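Local coordinates for acyl-CoA synthetase (AMP-forming)/AMP-acid ligase II-like protein (Dyadobacter fermentans, PDB 4GS5), which probably activates a carboxylic acid with ATP as an acyl adenylate and joins it to coenzyme A, as acyl-CoA synthetases of its family do, at residues A[258-272]-A[315-327]. Residues are numbered along the deposited sequence; the frame is centred on the assembly and turned at random.
Sequences VKIVLDQIDQRIAAV and EIRSRVSTYENPK. With EDO (1,2-ethanediol), chain Y.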
# COMPACT_ATOMS: atom_id res chain seq x y z
N VAL A 258 21.63 -0.86 -13.38
CA VAL A 258 20.82 -2.03 -13.06
C VAL A 258 20.44 -2.03 -11.56
O VAL A 258 21.30 -2.01 -10.68
CB VAL A 258 21.55 -3.34 -13.40
CG1 VAL A 258 20.75 -4.54 -12.87
CG2 VAL A 258 21.75 -3.48 -14.92
N LYS A 259 19.14 -2.01 -11.27
CA LYS A 259 18.69 -2.00 -9.89
C LYS A 259 18.73 -3.41 -9.31
O LYS A 259 18.21 -4.36 -9.91
CB LYS A 259 17.27 -1.43 -9.79
CG LYS A 259 17.21 0.06 -9.44
CD LYS A 259 17.51 0.96 -10.62
CE LYS A 259 17.45 2.44 -10.20
NZ LYS A 259 16.05 2.97 -10.08
N ILE A 260 19.35 -3.55 -8.14
CA ILE A 260 19.51 -4.83 -7.48
C ILE A 260 18.98 -4.77 -6.04
O ILE A 260 19.37 -3.89 -5.26
CB ILE A 260 21.00 -5.24 -7.42
CG1 ILE A 260 21.52 -5.50 -8.84
CG2 ILE A 260 21.21 -6.48 -6.56
CD1 ILE A 260 23.08 -5.56 -8.88
N VAL A 261 18.09 -5.70 -5.70
CA VAL A 261 17.50 -5.75 -4.36
C VAL A 261 18.39 -6.63 -3.48
O VAL A 261 18.61 -7.81 -3.80
CB VAL A 261 16.06 -6.30 -4.41
CG1 VAL A 261 15.41 -6.26 -3.01
CG2 VAL A 261 15.20 -5.54 -5.42
N LEU A 262 18.93 -6.07 -2.40
CA LEU A 262 19.95 -6.79 -1.64
C LEU A 262 19.47 -8.13 -1.07
O LEU A 262 20.16 -9.14 -1.18
CB LEU A 262 20.54 -5.92 -0.53
CG LEU A 262 21.37 -4.75 -1.07
CD1 LEU A 262 21.69 -3.77 0.07
CD2 LEU A 262 22.66 -5.23 -1.77
N ASP A 263 18.28 -8.15 -0.47
CA ASP A 263 17.81 -9.38 0.15
C ASP A 263 17.49 -10.44 -0.91
O ASP A 263 17.56 -11.63 -0.63
CB ASP A 263 16.63 -9.14 1.12
CG ASP A 263 15.30 -8.90 0.42
OD1 ASP A 263 14.35 -9.67 0.66
OD2 ASP A 263 15.19 -7.93 -0.36
N GLN A 264 17.16 -10.01 -2.12
CA GLN A 264 16.90 -10.97 -3.20
C GLN A 264 18.20 -11.61 -3.67
O GLN A 264 18.26 -12.82 -3.89
CB GLN A 264 16.18 -10.33 -4.37
CG GLN A 264 14.74 -9.96 -4.06
CD GLN A 264 14.01 -9.40 -5.26
OE1 GLN A 264 14.57 -9.29 -6.36
NE2 GLN A 264 12.74 -9.03 -5.05
N ILE A 265 19.23 -10.80 -3.84
CA ILE A 265 20.51 -11.37 -4.24
C ILE A 265 21.04 -12.26 -3.10
O ILE A 265 21.63 -13.32 -3.36
CB ILE A 265 21.54 -10.30 -4.72
CG1 ILE A 265 22.72 -10.98 -5.39
CG2 ILE A 265 22.00 -9.40 -3.59
CD1 ILE A 265 22.34 -11.60 -6.72
N ASP A 266 20.78 -11.86 -1.85
CA ASP A 266 21.18 -12.66 -0.70
C ASP A 266 20.55 -14.06 -0.75
O ASP A 266 21.23 -15.05 -0.48
CB ASP A 266 20.79 -11.98 0.61
CG ASP A 266 21.88 -11.07 1.15
OD1 ASP A 266 22.99 -11.07 0.58
OD2 ASP A 266 21.63 -10.36 2.16
N GLN A 267 19.27 -14.13 -1.10
CA GLN A 267 18.56 -15.42 -1.16
C GLN A 267 19.19 -16.31 -2.22
O GLN A 267 19.33 -17.51 -2.02
CB GLN A 267 17.06 -15.25 -1.45
CG GLN A 267 16.29 -14.40 -0.42
CD GLN A 267 14.80 -14.27 -0.75
OE1 GLN A 267 14.34 -14.74 -1.80
NE2 GLN A 267 14.05 -13.63 0.14
N ARG A 268 19.55 -15.72 -3.35
CA ARG A 268 20.23 -16.44 -4.43
C ARG A 268 21.60 -16.98 -4.03
O ARG A 268 21.96 -18.11 -4.37
CB ARG A 268 20.33 -15.57 -5.68
CG ARG A 268 19.02 -15.48 -6.42
CD ARG A 268 19.02 -14.42 -7.52
NE ARG A 268 17.66 -14.17 -7.99
CZ ARG A 268 17.02 -14.96 -8.85
NH1 ARG A 268 17.61 -16.04 -9.34
NH2 ARG A 268 15.77 -14.66 -9.22
N ILE A 269 22.38 -16.17 -3.32
CA ILE A 269 23.66 -16.63 -2.80
C ILE A 269 23.50 -17.67 -1.69
O ILE A 269 24.31 -18.59 -1.56
CB ILE A 269 24.49 -15.45 -2.30
CG1 ILE A 269 25.04 -14.69 -3.51
CG2 ILE A 269 25.61 -15.92 -1.40
CD1 ILE A 269 25.52 -13.31 -3.19
N ALA A 270 22.45 -17.53 -0.88
CA ALA A 270 22.18 -18.49 0.18
C ALA A 270 22.03 -19.91 -0.36
O ALA A 270 22.55 -20.86 0.23
CB ALA A 270 20.93 -18.09 0.97
N ALA A 271 21.32 -20.06 -1.48
CA ALA A 271 21.17 -21.38 -2.10
C ALA A 271 22.54 -21.95 -2.49
O ALA A 271 22.74 -23.17 -2.45
CB ALA A 271 20.24 -21.31 -3.31
N VAL A 272 23.47 -21.08 -2.86
CA VAL A 272 24.82 -21.52 -3.18
C VAL A 272 25.55 -21.99 -1.92
O VAL A 272 26.13 -23.07 -1.91
CB VAL A 272 25.63 -20.41 -3.86
CG1 VAL A 272 27.12 -20.79 -3.91
CG2 VAL A 272 25.08 -20.15 -5.26
N GLU A 315 30.63 -21.01 -8.36
CA GLU A 315 29.22 -21.41 -8.29
C GLU A 315 28.29 -20.20 -8.34
O GLU A 315 27.25 -20.24 -9.00
CB GLU A 315 28.96 -22.24 -7.03
CG GLU A 315 27.48 -22.39 -6.65
CD GLU A 315 26.74 -23.42 -7.48
OE1 GLU A 315 27.29 -23.87 -8.51
OE2 GLU A 315 25.59 -23.77 -7.10
N ILE A 316 28.68 -19.12 -7.67
CA ILE A 316 27.89 -17.89 -7.67
C ILE A 316 27.82 -17.32 -9.08
O ILE A 316 26.74 -16.98 -9.57
CB ILE A 316 28.48 -16.82 -6.71
CG1 ILE A 316 28.22 -17.23 -5.26
CG2 ILE A 316 27.85 -15.47 -6.96
CD1 ILE A 316 28.67 -16.20 -4.23
N ARG A 317 28.97 -17.25 -9.73
CA ARG A 317 29.07 -16.69 -11.07
C ARG A 317 28.25 -17.48 -12.10
O ARG A 317 27.87 -16.94 -13.14
CB ARG A 317 30.54 -16.60 -11.49
CG ARG A 317 30.79 -15.87 -12.79
CD ARG A 317 32.25 -15.44 -12.89
NE ARG A 317 32.65 -15.15 -14.26
CZ ARG A 317 33.87 -14.75 -14.61
NH1 ARG A 317 34.81 -14.58 -13.68
NH2 ARG A 317 34.16 -14.52 -15.89
N SER A 318 27.97 -18.75 -11.81
CA SER A 318 27.20 -19.60 -12.72
C SER A 318 25.69 -19.47 -12.52
O SER A 318 24.90 -19.94 -13.35
CB SER A 318 27.60 -21.07 -12.54
OG SER A 318 28.93 -21.29 -12.98
N ARG A 319 25.30 -18.85 -11.42
CA ARG A 319 23.90 -18.75 -11.03
C ARG A 319 23.29 -17.37 -11.31
O ARG A 319 22.06 -17.22 -11.30
CB ARG A 319 23.75 -19.10 -9.55
CG ARG A 319 22.31 -19.28 -9.09
CD ARG A 319 22.21 -19.37 -7.57
NE ARG A 319 20.83 -19.21 -7.11
CZ ARG A 319 20.00 -20.22 -6.89
NH1 ARG A 319 20.41 -21.48 -7.07
NH2 ARG A 319 18.76 -19.98 -6.47
N VAL A 320 24.14 -16.37 -11.53
CA VAL A 320 23.66 -15.00 -11.73
C VAL A 320 24.43 -14.33 -12.87
O VAL A 320 25.54 -14.73 -13.19
CB VAL A 320 23.81 -14.13 -10.46
CG1 VAL A 320 23.21 -14.83 -9.23
CG2 VAL A 320 25.27 -13.77 -10.23
N SER A 321 23.82 -13.32 -13.47
CA SER A 321 24.50 -12.50 -14.46
C SER A 321 25.75 -11.83 -13.87
O SER A 321 25.80 -11.50 -12.68
CB SER A 321 23.55 -11.42 -15.00
OG SER A 321 24.29 -10.46 -15.73
N THR A 322 26.74 -11.61 -14.72
CA THR A 322 27.91 -10.85 -14.29
C THR A 322 27.49 -9.51 -13.69
O THR A 322 28.15 -9.00 -12.78
CB THR A 322 28.93 -10.66 -15.46
OG1 THR A 322 30.06 -9.93 -14.99
CG2 THR A 322 28.30 -9.91 -16.63
N TYR A 323 26.40 -8.93 -14.19
CA TYR A 323 25.97 -7.63 -13.68
C TYR A 323 25.43 -7.69 -12.24
O TYR A 323 25.39 -6.67 -11.55
CB TYR A 323 24.93 -6.99 -14.61
CG TYR A 323 25.45 -6.70 -15.99
CD1 TYR A 323 26.29 -5.63 -16.22
CD2 TYR A 323 25.11 -7.52 -17.06
CE1 TYR A 323 26.78 -5.37 -17.50
CE2 TYR A 323 25.59 -7.27 -18.34
CZ TYR A 323 26.42 -6.19 -18.55
OH TYR A 323 26.91 -5.93 -19.82
N GLU A 324 24.99 -8.88 -11.81
CA GLU A 324 24.44 -9.06 -10.45
C GLU A 324 25.32 -9.93 -9.53
O GLU A 324 24.89 -10.36 -8.45
CB GLU A 324 23.00 -9.59 -10.52
CG GLU A 324 22.11 -8.63 -11.30
CD GLU A 324 20.67 -9.06 -11.41
OE1 GLU A 324 20.22 -9.91 -10.60
OE2 GLU A 324 20.00 -8.53 -12.31
N ASN A 325 26.54 -10.16 -9.98
CA ASN A 325 27.55 -10.94 -9.28
C ASN A 325 28.36 -10.00 -8.35
O ASN A 325 28.84 -8.96 -8.81
CB ASN A 325 28.47 -11.56 -10.34
CG ASN A 325 29.44 -12.57 -9.78
OD1 ASN A 325 29.28 -13.03 -8.66
ND2 ASN A 325 30.45 -12.92 -10.57
N PRO A 326 28.49 -10.35 -7.06
CA PRO A 326 29.32 -9.54 -6.16
C PRO A 326 30.72 -9.34 -6.75
O PRO A 326 31.32 -10.31 -7.20
CB PRO A 326 29.42 -10.40 -4.90
CG PRO A 326 28.14 -11.23 -4.92
CD PRO A 326 27.83 -11.47 -6.36
N LYS A 327 31.23 -8.11 -6.74
CA LYS A 327 32.49 -7.79 -7.43
C LYS A 327 33.70 -7.96 -6.52
O LYS A 327 34.85 -7.79 -6.95
CB LYS A 327 32.47 -6.36 -7.98
CG LYS A 327 31.29 -6.07 -8.88
CD LYS A 327 31.42 -6.79 -10.21
CE LYS A 327 30.17 -6.59 -11.06
NZ LYS A 327 30.32 -7.28 -12.36
C1 EDO Y . 17.26 -7.55 -13.87
O1 EDO Y . 16.91 -6.20 -14.17
C2 EDO Y . 17.26 -7.79 -12.38
O2 EDO Y . 17.29 -9.19 -12.13
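E315 lies alongside V272, the two side chains running opposite ways, with the aliphatic part of E315 against the valine methyls. I316 is buried next to it. Its CG1 is 4.0 Å from V272 CG1, its CD1 is 4.0 Å from I269 CG1, and L298 of strand 295-301 also touches it. R319 reaches across to helix 262-276. With CG anti to the backbone N (chi1 -170°) and the chain extended to NE, CD passes V272 CG2 and the guanidinium reaches A271, whose CB sits over one face, offset toward the rim. R319 NE is 3.2 Å from R268 O, but the angle is too poor for a hydrogen bond. V320 CG1 meets I265 CD1 at 4.2 Å. In the turn that follows, S321 OG accepts from Y323 N, an ST turn. E324 lays its CG against I260, and its backbone O is 3.3 Å from I265 CD1. P326 CG meets I269 CD1 at 3.8 Å. The axes of helix segments 262-272 and 315-319 cross at 128°, probably in the small C-terminal domain of this enzyme family. No hydrogen bond joins the two segments. Van der Waals packing holds them: apolar side chains, aliphatic parts of E315, R319 and E324, and the R319 guanidinium face over A271.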